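PDB 7EEH: TqaL from Neurospora crassa, which belongs to the 2OG-Fe dioxygenase family of the cupin clan and holds an iron(III) ion between two histidines and an aspartate. Local coordinates for residues B[76-81]-B[162-167]; B[88-93]-B[303-308]; B[191-196]-B[271-276]; B[200-205]-B[259-264]; B[204-209]-B[232-237]. The protein carries 1 engineered substitution. All blocks are in the same frame, centred on the assembly; numbering follows the deposited sequence. Where two conformers were deposited one is given.

Contact 1. Residues B[76-81]-B[162-167]; sequences SRNGRF and TLFNLR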
# COMPACT_ATOMS: atom_id res chain seq x y z
N SER B 76 -4.37 25.74 -30.41
CA SER B 76 -4.11 25.94 -28.99
C SER B 76 -5.26 26.67 -28.33
O SER B 76 -6.07 27.34 -28.99
CB SER B 76 -2.81 26.72 -28.79
OG SER B 76 -3.07 28.10 -28.63
N ARG B 77 -5.35 26.48 -27.01
CA ARG B 77 -6.11 27.33 -26.09
C ARG B 77 -5.25 27.54 -24.85
O ARG B 77 -4.42 26.69 -24.52
CB ARG B 77 -7.46 26.72 -25.68
CG ARG B 77 -8.45 26.58 -26.84
CD ARG B 77 -9.86 26.20 -26.41
NE ARG B 77 -10.74 26.25 -27.58
CZ ARG B 77 -11.36 27.36 -27.99
NH1 ARG B 77 -11.23 28.50 -27.32
NH2 ARG B 77 -12.11 27.33 -29.09
N ASN B 78 -5.44 28.66 -24.17
CA ASN B 78 -4.69 28.87 -22.94
C ASN B 78 -5.55 29.55 -21.89
O ASN B 78 -6.60 30.13 -22.18
CB ASN B 78 -3.42 29.69 -23.17
CG ASN B 78 -3.71 31.11 -23.54
OD1 ASN B 78 -3.77 31.98 -22.68
ND2 ASN B 78 -3.91 31.36 -24.83
N GLY B 79 -5.08 29.46 -20.65
CA GLY B 79 -5.74 30.09 -19.52
C GLY B 79 -4.76 30.28 -18.39
O GLY B 79 -3.81 29.50 -18.22
N ARG B 80 -4.99 31.34 -17.61
CA ARG B 80 -4.18 31.64 -16.43
C ARG B 80 -4.90 31.11 -15.21
O ARG B 80 -6.11 31.33 -15.04
CB ARG B 80 -3.94 33.14 -16.27
CG ARG B 80 -3.07 33.78 -17.34
CD ARG B 80 -3.17 35.31 -17.27
NE ARG B 80 -2.64 35.83 -16.03
CZ ARG B 80 -3.32 36.49 -15.10
NH1 ARG B 80 -4.61 36.76 -15.24
NH2 ARG B 80 -2.68 36.87 -14.01
N PHE B 81 -4.16 30.42 -14.35
CA PHE B 81 -4.66 29.94 -13.07
C PHE B 81 -3.77 30.48 -11.96
O PHE B 81 -2.64 30.89 -12.20
CB PHE B 81 -4.73 28.42 -13.01
CG PHE B 81 -5.61 27.81 -14.05
CD1 PHE B 81 -5.13 27.55 -15.32
CD2 PHE B 81 -6.93 27.50 -13.76
CE1 PHE B 81 -5.95 26.99 -16.30
CE2 PHE B 81 -7.76 26.94 -14.73
CZ PHE B 81 -7.27 26.69 -16.00
N THR B 162 0.28 29.57 -16.06
CA THR B 162 -0.23 29.72 -17.41
C THR B 162 -0.27 28.35 -18.08
O THR B 162 0.77 27.70 -18.22
CB THR B 162 0.61 30.70 -18.24
OG1 THR B 162 0.84 31.88 -17.48
CG2 THR B 162 -0.13 31.08 -19.51
N LEU B 163 -1.47 27.92 -18.46
CA LEU B 163 -1.69 26.59 -19.01
C LEU B 163 -2.05 26.68 -20.48
O LEU B 163 -3.02 27.36 -20.84
CB LEU B 163 -2.79 25.86 -18.23
CG LEU B 163 -2.81 24.48 -18.90
CD1 LEU B 163 -2.17 23.39 -18.12
CD2 LEU B 163 -4.21 24.12 -19.43
N PHE B 164 -1.30 25.98 -21.33
CA PHE B 164 -1.61 25.83 -22.75
C PHE B 164 -2.02 24.40 -23.06
O PHE B 164 -1.30 23.45 -22.71
CB PHE B 164 -0.43 26.20 -23.64
CG PHE B 164 -0.14 27.66 -23.70
CD1 PHE B 164 0.50 28.30 -22.66
CD2 PHE B 164 -0.51 28.41 -24.82
CE1 PHE B 164 0.77 29.66 -22.72
CE2 PHE B 164 -0.24 29.76 -24.88
CZ PHE B 164 0.40 30.39 -23.83
N ASN B 165 -3.14 24.24 -23.74
CA ASN B 165 -3.53 22.97 -24.35
C ASN B 165 -3.18 23.11 -25.83
O ASN B 165 -3.73 23.98 -26.51
CB ASN B 165 -5.01 22.71 -24.10
CG ASN B 165 -5.47 21.37 -24.62
OD1 ASN B 165 -4.69 20.58 -25.18
ND2 ASN B 165 -6.73 21.09 -24.42
N LEU B 166 -2.24 22.31 -26.31
CA LEU B 166 -1.55 22.59 -27.56
C LEU B 166 -1.50 21.35 -28.44
O LEU B 166 -1.02 20.30 -28.01
CB LEU B 166 -0.11 23.11 -27.29
CG LEU B 166 0.86 23.17 -28.47
CD1 LEU B 166 0.39 24.18 -29.49
CD2 LEU B 166 2.26 23.50 -28.02
N ARG B 167 -1.98 21.48 -29.68
CA ARG B 167 -1.82 20.44 -30.69
C ARG B 167 -0.86 20.98 -31.75
O ARG B 167 -1.16 21.99 -32.40
CB ARG B 167 -3.16 20.05 -31.32
CG ARG B 167 -3.03 19.34 -32.66
CD ARG B 167 -4.36 18.75 -33.12
NE ARG B 167 -4.86 17.74 -32.20
CZ ARG B 167 -6.07 17.20 -32.26
NH1 ARG B 167 -6.92 17.57 -33.21
NH2 ARG B 167 -6.44 16.29 -31.36
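N78 turns its CG between its own backbone N and carbonyl carbon (chi1 68°), while F164 sets its ring beside its own N, with CG anti to the carbonyl carbon (chi1 -73°); the two side chains therefore run side by side. N78 CB lies over one face of the F164 ring, 3.7 Å from the ring centroid and 16° off the normal, which meets the criteria for a CH-pi contact. The pair is a non-hydrogen-bonded one between neighbouring strands 74-84 and 158-170 of the main antiparallel sheet. The flanking pairs R77-N165 and G79-L163 carry two N-H...O bonds each, the shortest being L163 N to G79 O at 2.8 Å. On the other face of the sheet, L163 CB meets the edge of the F81 ring, 3.9 Å from F81 CE1. R77 sends its guanidinium away to backbone oxygens of N64, F117 and E119. Four backbone bonds thus fix the antiparallel register, while the side-chain contribution is probably largely dispersive, from one aliphatic carbon on an aromatic face and another at a ring edge.

Contact 2. Residues B[88-93]-B[303-308]; sequences RSVRRL and MEVPLF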
# COMPACT_ATOMS: atom_id res chain seq x y z
N ARG B 88 -5.66 27.98 -0.06
CA ARG B 88 -5.34 26.58 -0.35
C ARG B 88 -6.24 26.02 -1.45
O ARG B 88 -6.89 24.98 -1.29
CB ARG B 88 -5.40 25.74 0.92
CG ARG B 88 -4.12 25.79 1.72
CD ARG B 88 -4.36 25.54 3.19
NE ARG B 88 -4.51 24.11 3.49
CZ ARG B 88 -3.50 23.30 3.81
NH1 ARG B 88 -2.26 23.77 3.88
NH2 ARG B 88 -3.74 22.03 4.08
N SER B 89 -6.26 26.72 -2.58
CA SER B 89 -7.08 26.34 -3.72
C SER B 89 -6.40 26.82 -4.99
O SER B 89 -5.39 27.51 -4.95
CB SER B 89 -8.49 26.93 -3.60
OG SER B 89 -8.43 28.35 -3.48
N VAL B 90 -6.95 26.42 -6.13
CA VAL B 90 -6.49 26.92 -7.42
C VAL B 90 -7.72 27.43 -8.16
O VAL B 90 -8.79 26.82 -8.09
CB VAL B 90 -5.73 25.84 -8.22
CG1 VAL B 90 -6.57 24.60 -8.36
CG2 VAL B 90 -5.33 26.35 -9.59
N ARG B 91 -7.58 28.57 -8.84
CA ARG B 91 -8.72 29.25 -9.44
C ARG B 91 -8.34 29.77 -10.82
O ARG B 91 -7.18 30.06 -11.10
CB ARG B 91 -9.23 30.41 -8.56
CG ARG B 91 -8.46 31.72 -8.72
CD ARG B 91 -9.02 32.82 -7.79
NE ARG B 91 -9.19 32.29 -6.44
CZ ARG B 91 -8.31 32.48 -5.46
NH1 ARG B 91 -7.22 33.21 -5.65
NH2 ARG B 91 -8.54 31.93 -4.27
N ARG B 92 -9.35 29.89 -11.69
CA ARG B 92 -9.15 30.48 -13.00
C ARG B 92 -9.11 32.00 -12.86
O ARG B 92 -9.97 32.59 -12.21
CB ARG B 92 -10.28 30.07 -13.94
CG ARG B 92 -10.21 30.68 -15.33
CD ARG B 92 -9.07 30.08 -16.12
NE ARG B 92 -9.00 30.59 -17.48
CZ ARG B 92 -9.70 30.08 -18.49
NH1 ARG B 92 -10.50 29.04 -18.30
NH2 ARG B 92 -9.59 30.60 -19.71
N LEU B 93 -8.11 32.62 -13.48
CA LEU B 93 -7.97 34.07 -13.49
C LEU B 93 -8.48 34.64 -14.81
O LEU B 93 -8.57 33.95 -15.82
CB LEU B 93 -6.52 34.49 -13.30
CG LEU B 93 -5.80 33.98 -12.06
CD1 LEU B 93 -4.35 34.42 -12.12
CD2 LEU B 93 -6.48 34.53 -10.82
N MSE B 303 -13.75 29.22 -12.01
CA MSE B 303 -13.34 27.88 -11.62
C MSE B 303 -12.48 27.97 -10.37
O MSE B 303 -11.58 28.80 -10.27
CB MSE B 303 -12.58 27.21 -12.77
CG MSE B 303 -12.30 25.74 -12.56
SE MSE B 303 -10.52 25.44 -11.79
CE MSE B 303 -9.91 24.35 -13.10
N GLU B 304 -12.79 27.14 -9.37
CA GLU B 304 -11.98 27.10 -8.17
C GLU B 304 -12.16 25.74 -7.51
O GLU B 304 -13.29 25.31 -7.29
CB GLU B 304 -12.34 28.22 -7.20
CG GLU B 304 -11.52 28.20 -5.92
CD GLU B 304 -11.30 29.58 -5.33
OE1 GLU B 304 -11.61 30.59 -5.99
OE2 GLU B 304 -10.79 29.65 -4.19
N VAL B 305 -11.05 25.07 -7.21
CA VAL B 305 -11.10 23.77 -6.55
C VAL B 305 -10.09 23.79 -5.41
O VAL B 305 -9.05 24.45 -5.52
CB VAL B 305 -10.81 22.60 -7.50
CG1 VAL B 305 -11.83 22.56 -8.64
CG2 VAL B 305 -9.40 22.65 -8.05
N PRO B 306 -10.35 23.10 -4.30
CA PRO B 306 -9.37 23.04 -3.22
C PRO B 306 -8.14 22.25 -3.61
O PRO B 306 -8.22 21.30 -4.40
CB PRO B 306 -10.14 22.35 -2.08
CG PRO B 306 -11.25 21.61 -2.76
CD PRO B 306 -11.62 22.44 -3.95
N LEU B 307 -6.99 22.66 -3.07
CA LEU B 307 -5.77 21.87 -3.23
C LEU B 307 -5.72 20.73 -2.23
O LEU B 307 -5.13 19.68 -2.52
CB LEU B 307 -4.53 22.74 -3.03
CG LEU B 307 -4.20 23.74 -4.13
CD1 LEU B 307 -3.14 24.71 -3.65
CD2 LEU B 307 -3.73 22.99 -5.36
N PHE B 308 -6.32 20.92 -1.06
CA PHE B 308 -6.35 19.94 0.01
C PHE B 308 -7.78 19.82 0.51
O PHE B 308 -8.43 20.83 0.79
CB PHE B 308 -5.41 20.34 1.16
CG PHE B 308 -4.00 20.69 0.71
CD1 PHE B 308 -3.68 22.00 0.35
CD2 PHE B 308 -3.00 19.73 0.66
CE1 PHE B 308 -2.37 22.33 -0.04
CE2 PHE B 308 -1.71 20.05 0.26
CZ PHE B 308 -1.39 21.35 -0.10
O HOH W 1 -12.34 31.69 -11.07
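R88 lays its guanidinium flat over one face of the F308 ring: the planes are 22° apart, the centres 4.3 Å, and R88 NH2 comes to 3.6 Å from F308 CG. CZ is displaced from the ring normal, which makes this an off-centre cation-pi stack. R91, bent at chi3 (47°) so that NE and NH2 turn to E304, grips that carboxylate side-on. R91 NE reaches E304 OE1 at 3.0 Å in a nearly straight bond (174°) and R91 NH2 reaches E304 OE2 at 3.2 Å, both oxygens being met from above the carboxylate plane. S89 OG donates to E304 OE2 at 2.8 Å, from the same face as R91 NH2. These three donors would be expected to favour the carboxylate form; D84, paired with R91 NH1, and T87, bonded to S89 OG, are the second shell that positions them. On the other side of the strands V90 CG1 and V305 CG2 make a close methyl-methyl contact at 3.5 Å. Water 1 accepts from M303 N and donates to R92 O. Three antiparallel bridges, at S89, V90 and R91, join strand 304-306, outermost in the main sheet within this chain, to strand 89-92 beside the G1 beta bulge of R88 and S89.

Contact 3. Residues B[191-196]-B[271-276]; sequences TMTTYL and MLIFFT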
# COMPACT_ATOMS: atom_id res chain seq x y z
N THR B 191 7.94 23.92 -14.69
CA THR B 191 7.25 23.62 -15.94
C THR B 191 6.83 22.16 -15.94
O THR B 191 7.64 21.28 -15.60
CB THR B 191 8.13 23.89 -17.18
OG1 THR B 191 8.50 25.27 -17.24
CG2 THR B 191 7.35 23.52 -18.47
N MSE B 192 5.57 21.90 -16.30
CA MSE B 192 5.03 20.54 -16.37
C MSE B 192 4.43 20.35 -17.76
O MSE B 192 3.65 21.20 -18.24
CB MSE B 192 3.97 20.30 -15.28
CG MSE B 192 3.40 18.87 -15.26
SE MSE B 192 2.65 18.37 -13.56
CE MSE B 192 0.70 18.70 -13.83
N THR B 193 4.79 19.25 -18.42
CA THR B 193 4.28 18.91 -19.75
C THR B 193 3.68 17.52 -19.69
O THR B 193 4.38 16.55 -19.37
CB THR B 193 5.39 18.97 -20.80
OG1 THR B 193 6.41 18.02 -20.45
CG2 THR B 193 6.00 20.36 -20.83
N THR B 194 2.39 17.43 -19.99
CA THR B 194 1.62 16.20 -19.85
C THR B 194 1.05 15.85 -21.22
O THR B 194 0.47 16.71 -21.89
CB THR B 194 0.51 16.39 -18.81
OG1 THR B 194 1.11 16.53 -17.51
CG2 THR B 194 -0.45 15.21 -18.80
N TYR B 195 1.26 14.61 -21.63
CA TYR B 195 0.89 14.13 -22.95
C TYR B 195 -0.54 13.63 -22.95
O TYR B 195 -0.92 12.82 -22.10
CB TYR B 195 1.86 13.03 -23.35
CG TYR B 195 1.54 12.21 -24.57
CD1 TYR B 195 0.70 11.11 -24.49
CD2 TYR B 195 2.15 12.49 -25.78
CE1 TYR B 195 0.44 10.33 -25.61
CE2 TYR B 195 1.90 11.72 -26.90
CZ TYR B 195 1.05 10.64 -26.81
OH TYR B 195 0.81 9.87 -27.92
N LEU B 196 -1.34 14.10 -23.90
CA LEU B 196 -2.72 13.66 -24.01
C LEU B 196 -2.94 12.64 -25.12
O LEU B 196 -3.82 11.79 -24.99
CB LEU B 196 -3.64 14.86 -24.26
CG LEU B 196 -3.73 15.87 -23.11
CD1 LEU B 196 -4.74 16.98 -23.48
CD2 LEU B 196 -4.12 15.12 -21.82
N MSE B 271 -0.65 18.15 -26.10
CA MSE B 271 -0.00 18.36 -24.80
C MSE B 271 -0.83 19.28 -23.90
O MSE B 271 -1.56 20.14 -24.40
CB MSE B 271 1.38 19.01 -24.96
CG MSE B 271 2.40 18.22 -25.78
SE MSE B 271 2.72 16.41 -25.14
CE MSE B 271 3.83 16.97 -23.60
N LEU B 272 -0.69 19.13 -22.59
CA LEU B 272 -0.97 20.20 -21.65
C LEU B 272 0.37 20.72 -21.15
O LEU B 272 1.22 19.93 -20.73
CB LEU B 272 -1.83 19.70 -20.48
CG LEU B 272 -3.24 19.22 -20.84
CD1 LEU B 272 -3.89 18.54 -19.65
CD2 LEU B 272 -4.09 20.40 -21.34
N ILE B 273 0.58 22.03 -21.23
CA ILE B 273 1.85 22.65 -20.83
C ILE B 273 1.54 23.66 -19.73
O ILE B 273 0.84 24.66 -19.97
CB ILE B 273 2.57 23.31 -22.01
CG1 ILE B 273 2.81 22.29 -23.12
CG2 ILE B 273 3.89 23.92 -21.55
CD1 ILE B 273 3.25 22.89 -24.42
N PHE B 274 2.05 23.39 -18.52
CA PHE B 274 1.82 24.22 -17.35
C PHE B 274 3.08 25.03 -17.07
O PHE B 274 4.12 24.43 -16.76
CB PHE B 274 1.49 23.38 -16.10
CG PHE B 274 0.33 22.40 -16.26
CD1 PHE B 274 0.49 21.24 -16.99
CD2 PHE B 274 -0.87 22.62 -15.61
CE1 PHE B 274 -0.55 20.33 -17.12
CE2 PHE B 274 -1.93 21.71 -15.72
CZ PHE B 274 -1.76 20.56 -16.49
N PHE B 275 3.00 26.36 -17.16
CA PHE B 275 4.12 27.25 -16.82
C PHE B 275 3.77 27.95 -15.51
O PHE B 275 2.91 28.83 -15.50
CB PHE B 275 4.36 28.31 -17.89
CG PHE B 275 4.72 27.79 -19.25
CD1 PHE B 275 5.98 27.28 -19.51
CD2 PHE B 275 3.82 27.90 -20.31
CE1 PHE B 275 6.33 26.86 -20.80
CE2 PHE B 275 4.17 27.48 -21.60
CZ PHE B 275 5.42 26.97 -21.84
N THR B 276 4.46 27.59 -14.41
CA THR B 276 4.12 28.11 -13.09
C THR B 276 5.26 28.93 -12.50
O THR B 276 6.40 28.46 -12.43
CB THR B 276 3.74 26.95 -12.14
OG1 THR B 276 2.57 26.30 -12.64
CG2 THR B 276 3.45 27.49 -10.74
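The F274 ring carries M192 CE over one face, 4.0 Å from the centroid and 16° off the normal, and has M192 O at its edge in the ring plane. M192 is a selenomethionine, and M192 SE is 5.4 Å from the F274 ring centroid, a long Met-aromatic contact. M192 keeps CG anti to its backbone N (chi1 -178°) and bends only at its last torsion, which carries CE over the ring. M271, also a selenomethionine, instead folds back: M271 SE lies 3.9 Å from Y195 CB in an oblique Met-aromatic approach to Y195, and its CE rests against T193 CB. Four backbone bonds join the M192-F274 and T194-L272 pairs, the shortest and straightest being F274 N to M192 O at 2.7 Å and 178°. T191 OG1 bonds D186, an iron ligand, and the F275 side chain comes within about 5 Å of the iron. Strand 158-170 borders strand 267-277 on its far side, strand 243-247 borders strand 190-199, and helix 128-141 packs against the face bearing M192, L272 and F274.

Contact 4. Residues B[200-205]-B[259-264]; sequences NMDLAA and LPLDET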
# COMPACT_ATOMS: atom_id res chain seq x y z
N ASN B 200 -0.10 9.49 -35.88
CA ASN B 200 0.91 9.24 -36.92
C ASN B 200 2.30 9.69 -36.48
O ASN B 200 3.10 10.21 -37.26
CB ASN B 200 0.53 9.90 -38.25
CG ASN B 200 1.51 9.55 -39.39
OD1 ASN B 200 2.05 8.44 -39.43
ND2 ASN B 200 1.76 10.51 -40.27
N MSE B 201 2.60 9.48 -35.21
CA MSE B 201 3.88 9.93 -34.70
C MSE B 201 4.83 8.76 -34.57
O MSE B 201 4.53 7.80 -33.88
CB MSE B 201 3.69 10.65 -33.36
CG MSE B 201 4.97 10.96 -32.62
SE MSE B 201 4.67 12.29 -31.17
CE MSE B 201 3.76 11.23 -29.90
N ASP B 202 5.98 8.85 -35.25
CA ASP B 202 6.99 7.80 -35.19
C ASP B 202 7.67 7.81 -33.82
O ASP B 202 8.40 8.75 -33.50
CB ASP B 202 8.02 8.00 -36.30
CG ASP B 202 8.97 6.82 -36.44
OD1 ASP B 202 8.76 5.79 -35.76
OD2 ASP B 202 9.94 6.93 -37.23
N LEU B 203 7.46 6.76 -33.03
CA LEU B 203 7.97 6.74 -31.66
C LEU B 203 9.40 6.21 -31.58
O LEU B 203 10.19 6.71 -30.77
CB LEU B 203 7.04 5.90 -30.78
CG LEU B 203 5.69 6.60 -30.62
CD1 LEU B 203 4.60 5.66 -30.13
CD2 LEU B 203 5.85 7.80 -29.68
N ALA B 204 9.73 5.21 -32.40
CA ALA B 204 11.05 4.59 -32.31
C ALA B 204 12.16 5.60 -32.55
O ALA B 204 13.22 5.54 -31.92
CB ALA B 204 11.16 3.43 -33.30
N ALA B 205 11.94 6.55 -33.46
CA ALA B 205 12.96 7.56 -33.72
C ALA B 205 13.05 8.51 -32.52
O ALA B 205 12.39 8.33 -31.49
CB ALA B 205 12.64 8.30 -35.02
N LEU B 259 8.29 13.54 -35.53
CA LEU B 259 8.56 12.84 -36.79
C LEU B 259 7.35 12.00 -37.16
O LEU B 259 6.84 11.24 -36.33
CB LEU B 259 9.80 11.95 -36.67
CG LEU B 259 11.13 12.67 -36.52
CD1 LEU B 259 12.24 11.67 -36.26
CD2 LEU B 259 11.44 13.51 -37.74
N PRO B 260 6.87 12.09 -38.40
CA PRO B 260 5.71 11.29 -38.79
C PRO B 260 6.12 9.86 -39.10
O PRO B 260 7.15 9.60 -39.73
CB PRO B 260 5.18 12.01 -40.04
CG PRO B 260 6.36 12.75 -40.59
CD PRO B 260 7.45 12.82 -39.55
N LEU B 261 5.30 8.92 -38.63
CA LEU B 261 5.52 7.52 -38.96
C LEU B 261 5.38 7.29 -40.46
O LEU B 261 6.33 6.86 -41.14
CB LEU B 261 4.52 6.67 -38.19
CG LEU B 261 4.60 5.16 -38.41
CD1 LEU B 261 6.01 4.67 -38.12
CD2 LEU B 261 3.57 4.46 -37.55
N ASP B 262 4.20 7.58 -41.00
CA ASP B 262 3.96 7.57 -42.44
C ASP B 262 4.24 8.97 -42.98
O ASP B 262 3.47 9.90 -42.73
CB ASP B 262 2.52 7.14 -42.71
CG ASP B 262 2.15 7.17 -44.19
OD1 ASP B 262 2.99 7.55 -45.03
OD2 ASP B 262 1.00 6.79 -44.50
N GLU B 263 5.35 9.11 -43.73
CA GLU B 263 5.77 10.42 -44.24
C GLU B 263 4.72 11.08 -45.11
O GLU B 263 4.76 12.30 -45.30
CB GLU B 263 7.07 10.28 -45.03
CG GLU B 263 8.18 9.50 -44.34
CD GLU B 263 9.47 10.29 -44.21
OE1 GLU B 263 9.46 11.49 -44.57
OE2 GLU B 263 10.48 9.72 -43.76
N THR B 264 3.77 10.31 -45.66
CA THR B 264 2.78 10.88 -46.56
C THR B 264 1.63 11.56 -45.83
O THR B 264 0.76 12.15 -46.50
CB THR B 264 2.23 9.79 -47.49
OG1 THR B 264 1.25 9.00 -46.80
CG2 THR B 264 3.36 8.88 -47.97
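Two irregular loops meet here in a single backbone bridge, M201 with P260, reinforced by an asparagine side chain that bonds to the backbone of 259-264. N200 OD1 accepts from D262 N at 2.8 Å, a nearly straight bond (172°) lying in the amide plane on an OD1 lone pair. N200 ND2 returns a bond to D262 O at 3.1 Å, with that oxygen close to the amide plane. The amide thus bonds both the N-H and the carbonyl of one residue, which fixes which end of it carries O and which N; its CG stands anti to the backbone N (chi1 -175°), extending the group across to the other loop. The backbone supplies two further bonds. L261 N reaches N200 O at 2.9 Å from well above the carbonyl plane, 52° out of it, and D202 N donates to L259 O at 2.8 Å. Apolar contact is slight: A205 CB touches L259 CD1 at 3.6 Å. L261 CD1 crosses the D202 side chain, 3.8 Å from D202 OD1. Just beyond, D262 OD1 accepts from T264 N, an Asx turn, and also from T264 OG1 on the same face of the carboxylate. This surface contact joins the loop leaving strand 190-199 to the loop between strands 252-255 and 267-277; M201 packs on R269 and P260 on A267 of strand 267-277, and N200 ND2 also bonds E266 O.

Contact 5. Residues B[204-209]-B[232-237]; sequences AANSAV and RSRVQH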
# COMPACT_ATOMS: atom_id res chain seq x y z
N ALA B 204 9.73 5.21 -32.40
CA ALA B 204 11.05 4.59 -32.31
C ALA B 204 12.16 5.60 -32.55
O ALA B 204 13.22 5.54 -31.92
CB ALA B 204 11.16 3.43 -33.30
N ALA B 205 11.94 6.55 -33.46
CA ALA B 205 12.96 7.56 -33.72
C ALA B 205 13.05 8.51 -32.52
O ALA B 205 12.39 8.33 -31.49
CB ALA B 205 12.64 8.30 -35.02
N ASN B 206 13.92 9.50 -32.61
CA ASN B 206 13.91 10.53 -31.57
C ASN B 206 12.95 11.63 -32.01
O ASN B 206 13.32 12.74 -32.39
CB ASN B 206 15.31 11.02 -31.27
CG ASN B 206 15.88 10.37 -30.02
OD1 ASN B 206 15.52 9.23 -29.70
ND2 ASN B 206 16.73 11.08 -29.29
N SER B 207 11.67 11.25 -32.00
CA SER B 207 10.57 12.16 -32.30
C SER B 207 9.99 12.74 -31.00
O SER B 207 9.65 12.00 -30.07
CB SER B 207 9.51 11.41 -33.11
OG SER B 207 8.19 11.85 -32.86
N ALA B 208 9.90 14.07 -30.95
CA ALA B 208 9.37 14.80 -29.80
C ALA B 208 10.04 14.36 -28.49
O ALA B 208 9.38 14.03 -27.50
CB ALA B 208 7.86 14.66 -29.72
N VAL B 209 11.37 14.36 -28.49
CA VAL B 209 12.17 13.99 -27.32
C VAL B 209 12.54 15.26 -26.57
O VAL B 209 12.99 16.23 -27.19
CB VAL B 209 13.42 13.20 -27.72
CG1 VAL B 209 14.41 13.12 -26.57
CG2 VAL B 209 13.04 11.79 -28.18
N ARG B 232 21.63 16.23 -18.86
CA ARG B 232 21.15 15.76 -17.57
C ARG B 232 20.04 14.73 -17.67
O ARG B 232 19.90 13.89 -16.76
CB ARG B 232 20.66 16.94 -16.73
CG ARG B 232 21.73 17.99 -16.51
CD ARG B 232 21.98 18.18 -15.03
NE ARG B 232 20.90 18.95 -14.41
CZ ARG B 232 21.07 20.11 -13.79
NH1 ARG B 232 22.28 20.65 -13.67
NH2 ARG B 232 20.02 20.74 -13.27
N SER B 233 19.24 14.76 -18.73
CA SER B 233 18.15 13.81 -18.86
C SER B 233 17.68 13.79 -20.30
O SER B 233 17.82 14.77 -21.02
CB SER B 233 16.98 14.18 -17.93
OG SER B 233 16.12 13.08 -17.78
N ARG B 234 17.13 12.64 -20.70
CA ARG B 234 16.48 12.46 -21.99
C ARG B 234 15.15 11.77 -21.74
O ARG B 234 15.11 10.72 -21.09
CB ARG B 234 17.35 11.64 -22.96
CG ARG B 234 16.75 11.39 -24.35
CD ARG B 234 15.83 10.15 -24.37
NE ARG B 234 15.52 9.70 -25.72
CZ ARG B 234 14.53 8.87 -26.02
NH1 ARG B 234 13.73 8.39 -25.06
NH2 ARG B 234 14.32 8.50 -27.28
N VAL B 235 14.08 12.32 -22.29
CA VAL B 235 12.75 11.82 -22.01
C VAL B 235 11.89 11.92 -23.27
O VAL B 235 12.14 12.76 -24.15
CB VAL B 235 12.13 12.59 -20.83
CG1 VAL B 235 11.46 13.85 -21.28
CG2 VAL B 235 11.19 11.72 -20.15
N GLN B 236 10.88 11.05 -23.37
CA GLN B 236 10.00 11.04 -24.54
C GLN B 236 8.58 10.66 -24.12
O GLN B 236 8.33 9.50 -23.77
CB GLN B 236 10.52 10.06 -25.59
CG GLN B 236 9.74 10.12 -26.89
CD GLN B 236 10.05 8.96 -27.81
OE1 GLN B 236 10.17 7.82 -27.37
NE2 GLN B 236 10.19 9.25 -29.10
N HIS B 237 7.65 11.60 -24.18
CA HIS B 237 6.26 11.26 -23.94
C HIS B 237 5.77 10.33 -25.05
O HIS B 237 6.01 10.58 -26.23
CB HIS B 237 5.37 12.49 -23.91
CG HIS B 237 5.82 13.57 -22.97
ND1 HIS B 237 6.93 14.35 -23.21
CD2 HIS B 237 5.26 14.06 -21.84
CE1 HIS B 237 7.04 15.26 -22.26
NE2 HIS B 237 6.04 15.11 -21.42
O HOH W 2 6.62 13.16 -26.92
O HOH W 3 9.24 14.76 -24.83
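V209, R234 and the amide of Q236 make the close-packed part of this contact. V209 CG1 sits 3.3 Å from V235 O, and V209 CG2 lies over one face of the R234 guanidinium, 3.6 Å from R234 NH2; the V209 and R234 side chains cross at about a right angle. At the edge of that guanidinium, in its plane, N206 OD1 accepts from R234 NH2 at 2.8 Å in the conformer modelled here, a tentative bond since N206 has two. Q236 extends with CG anti to its backbone N (chi1 -173°) and brings Q236 NE2 to S207 O at 3.0 Å; that bond is nearly straight (174°), in the carbonyl plane and on a lone pair. NE2 also bonds L203 O, and its reach to A205 O is weak. Around A208 and H237 the contact is looser and mediated by water: A208 O takes hydrogens from waters 2 and 3, of which water 2 also donates to H237 O and water 3 lies in the H237 ring plane beside ND1. H237 NE2 bonds T193 O. The arrangement is that of a loop, with an inverse gamma turn centred on N206, leading into strand 209-213 alongside strand 231-236 in the small antiparallel sheet.

Overall arrangement
Contacts 1, 2 and 3 belong to the large antiparallel sheet. Contact 3 is the most central, its centre about 2 Å from that of the chain, and contact 1 is coupled to it through neighbouring strands 158-170 and 267-277. Both rest on regular backbone pairing and apolar or aromatic packing. Contact 2, at the sheet's end, adds a salt bridge and a cation-pi stack, and touches contact 1 through R80 O and L93 N. Contacts 4 and 5 lie on the other side of the chain centre from contact 2, share A204 and A205, and depend on side-chain amides that bond backbone atoms. Contact 4 is superficial; contact 5 is also buried, partly under a second subunit, and reaches contact 3 through H237 and T193.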